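Local coordinates for exotoxin type A (Streptococcus pyogenes phage T12, PDB 1FNU), which is a secreted scarlet fever toxin of the staphylococcal and streptococcal superantigen family, which probably acts by cross-linking MHC class II molecules and T-cell receptors, at residues T60-N64 against Q65-T69. Numbering follows the deposited sequence.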
ATOM      1  N   THR A  60      -8.708 -14.646   5.949  1.00 18.84           N
ATOM      2  CA  THR A  60      -8.604 -15.709   4.950  1.00 19.14           C
ATOM      3  C   THR A  60      -9.445 -15.435   3.732  1.00 19.45           C
ATOM      4  O   THR A  60     -10.642 -15.042   3.846  1.00 19.48           O
ATOM      5  CB  THR A  60      -8.985 -17.109   5.425  1.00 19.20           C
ATOM      6  OG1 THR A  60      -8.896 -17.970   4.298  1.00 19.11           O
ATOM      7  CG2 THR A  60     -10.474 -17.164   6.031  1.00 18.92           C
ATOM      8  N   GLU A  61      -8.824 -15.629   2.557  1.00 19.63           N
ATOM      9  CA  GLU A  61      -9.480 -15.414   1.311  1.00 20.02           C
ATOM     10  C   GLU A  61      -9.821 -16.754   0.777  1.00 20.21           C
ATOM     11  O   GLU A  61      -8.939 -17.535   0.530  1.00 20.09           O
ATOM     12  CB  GLU A  61      -8.590 -14.687   0.270  1.00 20.12           C
ATOM     13  CG  GLU A  61      -8.547 -13.194   0.455  1.00 20.31           C
ATOM     14  CD  GLU A  61      -7.597 -12.543  -0.575  1.00 20.64           C
ATOM     15  OE1 GLU A  61      -7.843 -12.798  -1.833  1.00 20.36           O
ATOM     16  OE2 GLU A  61      -6.661 -11.818  -0.050  1.00 20.28           O
ATOM     17  N   LEU A  62     -11.116 -16.958   0.527  1.00 20.58           N
ATOM     18  CA  LEU A  62     -11.623 -18.203   0.001  1.00 20.95           C
ATOM     19  C   LEU A  62     -11.867 -18.099  -1.512  1.00 21.32           C
ATOM     20  O   LEU A  62     -11.546 -17.133  -2.161  1.00 21.28           O
ATOM     21  CB  LEU A  62     -12.887 -18.598   0.795  1.00 20.90           C
ATOM     22  CG  LEU A  62     -12.419 -18.843   2.251  1.00 20.94           C
ATOM     23  CD1 LEU A  62     -13.470 -18.465   3.266  1.00 20.94           C
ATOM     24  CD2 LEU A  62     -11.957 -20.328   2.408  1.00 21.19           C
ATOM     25  N   LYS A  63     -12.428 -19.146  -2.067  1.00 21.91           N
ATOM     26  CA  LYS A  63     -12.656 -19.240  -3.471  1.00 22.52           C
ATOM     27  C   LYS A  63     -13.410 -18.132  -4.108  1.00 22.79           C
ATOM     28  O   LYS A  63     -13.000 -17.591  -5.116  1.00 22.78           O
ATOM     29  CB  LYS A  63     -13.352 -20.555  -3.775  1.00 22.77           C
ATOM     30  CG  LYS A  63     -13.586 -20.744  -5.244  1.00 23.25           C
ATOM     31  CD  LYS A  63     -14.291 -22.079  -5.475  1.00 23.67           C
ATOM     32  CE  LYS A  63     -14.869 -22.039  -6.834  1.00 23.86           C
ATOM     33  NZ  LYS A  63     -14.727 -23.461  -7.381  1.00 24.16           N
ATOM     34  N   ASN A  64     -14.505 -17.802  -3.469  1.00 23.17           N
ATOM     35  CA  ASN A  64     -15.450 -16.795  -3.917  1.00 23.58           C
ATOM     36  C   ASN A  64     -16.463 -16.464  -2.839  1.00 23.85           C
ATOM     37  O   ASN A  64     -16.380 -16.957  -1.721  1.00 23.72           O
ATOM     38  CB  ASN A  64     -16.227 -17.265  -5.140  1.00 23.54           C
ATOM     39  CG  ASN A  64     -16.882 -18.636  -4.953  1.00 23.62           C
ATOM     40  OD1 ASN A  64     -17.376 -18.979  -3.866  1.00 23.73           O
ATOM     41  ND2 ASN A  64     -16.921 -19.410  -6.025  1.00 23.63           N
ATOM     42  N   GLN A  65     -17.392 -15.573  -3.206  1.00 24.36           N
ATOM     43  CA  GLN A  65     -18.425 -15.111  -2.317  1.00 24.81           C
ATOM     44  C   GLN A  65     -19.216 -16.259  -1.713  1.00 25.01           C
ATOM     45  O   GLN A  65     -19.439 -16.262  -0.533  1.00 24.84           O
ATOM     46  CB  GLN A  65     -19.369 -14.155  -3.040  1.00 25.25           C
ATOM     47  CG  GLN A  65     -20.783 -14.049  -2.397  1.00 25.97           C
ATOM     48  CD  GLN A  65     -21.666 -13.317  -3.337  1.00 26.45           C
ATOM     49  OE1 GLN A  65     -21.655 -13.568  -4.563  1.00 26.61           O
ATOM     50  NE2 GLN A  65     -22.418 -12.380  -2.804  1.00 26.77           N
ATOM     51  N   GLU A  66     -19.607 -17.237  -2.533  1.00 25.29           N
ATOM     52  CA  GLU A  66     -20.369 -18.363  -1.993  1.00 25.57           C
ATOM     53  C   GLU A  66     -19.649 -19.083  -0.880  1.00 25.50           C
ATOM     54  O   GLU A  66     -20.298 -19.472   0.098  1.00 25.29           O
ATOM     55  CB  GLU A  66     -20.750 -19.380  -3.048  1.00 25.91           C
ATOM     56  CG  GLU A  66     -21.978 -18.944  -3.843  1.00 26.73           C
ATOM     57  CD  GLU A  66     -21.677 -17.893  -4.924  1.00 27.19           C
ATOM     58  OE1 GLU A  66     -20.516 -17.299  -4.952  1.00 27.16           O
ATOM     59  OE2 GLU A  66     -22.646 -17.696  -5.755  1.00 27.56           O
ATOM     60  N   MET A  67     -18.319 -19.300  -1.042  1.00 25.47           N
ATOM     61  CA  MET A  67     -17.537 -19.980  -0.003  1.00 25.41           C
ATOM     62  C   MET A  67     -17.438 -19.169   1.303  1.00 25.45           C
ATOM     63  O   MET A  67     -17.656 -19.740   2.397  1.00 25.52           O
ATOM     64  CB  MET A  67     -16.138 -20.367  -0.542  1.00 25.49           C
ATOM     65  CG  MET A  67     -15.372 -21.369   0.368  1.00 25.51           C
ATOM     66  SD  MET A  67     -13.837 -22.072  -0.394  1.00 25.98           S
ATOM     67  CE  MET A  67     -14.432 -23.239  -1.708  1.00 25.42           C
ATOM     68  N   ALA A  68     -17.119 -17.861   1.241  1.00 25.29           N
ATOM     69  CA  ALA A  68     -17.071 -17.050   2.464  1.00 25.14           C
ATOM     70  C   ALA A  68     -18.435 -17.132   3.182  1.00 25.25           C
ATOM     71  O   ALA A  68     -18.478 -17.329   4.395  1.00 24.91           O
ATOM     72  CB  ALA A  68     -16.723 -15.561   2.167  1.00 24.95           C
ATOM     73  N   THR A  69     -19.529 -16.953   2.437  1.00 25.44           N
ATOM     74  CA  THR A  69     -20.840 -17.055   3.105  1.00 25.82           C
ATOM     75  C   THR A  69     -21.111 -18.476   3.649  1.00 25.91           C
ATOM     76  O   THR A  69     -21.749 -18.606   4.688  1.00 25.88           O
ATOM     77  CB  THR A  69     -22.056 -16.350   2.211  1.00 25.88           C
ATOM     78  OG1 THR A  69     -23.320 -17.060   2.314  1.00 26.22           O
ATOM     79  CG2 THR A  69     -21.673 -16.182   0.789  1.00 25.85           C
TER
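N64 caps the N-terminus of helix 65-72: its OD1 accepts a hydrogen bond from M67 N at 3.0 Å, with the donor almost in line with the amide C=O (169°). The side chain reaches this place because CG sits between the backbone N and the carbonyl carbon (chi1 52°), which turns the short amide back over the first helical turn. Asparagine suits an N-cap, since its carbonyl can accept a first-turn N-H that has no carbonyl one turn earlier within the helix. The helix's own pattern starts at the same residue, where A68 N donates to N64 O at 3.2 Å.

The tight part lies where the short turn L62-N64 links strand 57-61 to helix 65-72. L62 CB meets M67 CG at 3.7 Å, the two side chains crossing at roughly a right angle, while L62 CD1 lies 4.0 Å from A68 CA; the small methyl of A68 suits this close approach, and the side chains of L62 and A68 both also touch L46 of strand 45-48. M67, extended to its sulfur and then bent at chi3 (-72°), lays its CE against K63 CB at 3.6 Å, and its SD takes a weak, long bond from K63 N at 3.7 Å.

Toward solvent the packing thins. Beyond its aliphatic part K63 leads its ammonium away from the helix, and E66 stays exposed. The start of the helix, by contrast, faces the second subunit, N64 packing on its E189 and Q65 on its P190. The carboxylate of E66, in the first turn, would probably interact favourably with the helix dipole. The chemistry is consistent with a polar cap and an apolar clasp together setting the turn from strand into helix in the OB-fold domain.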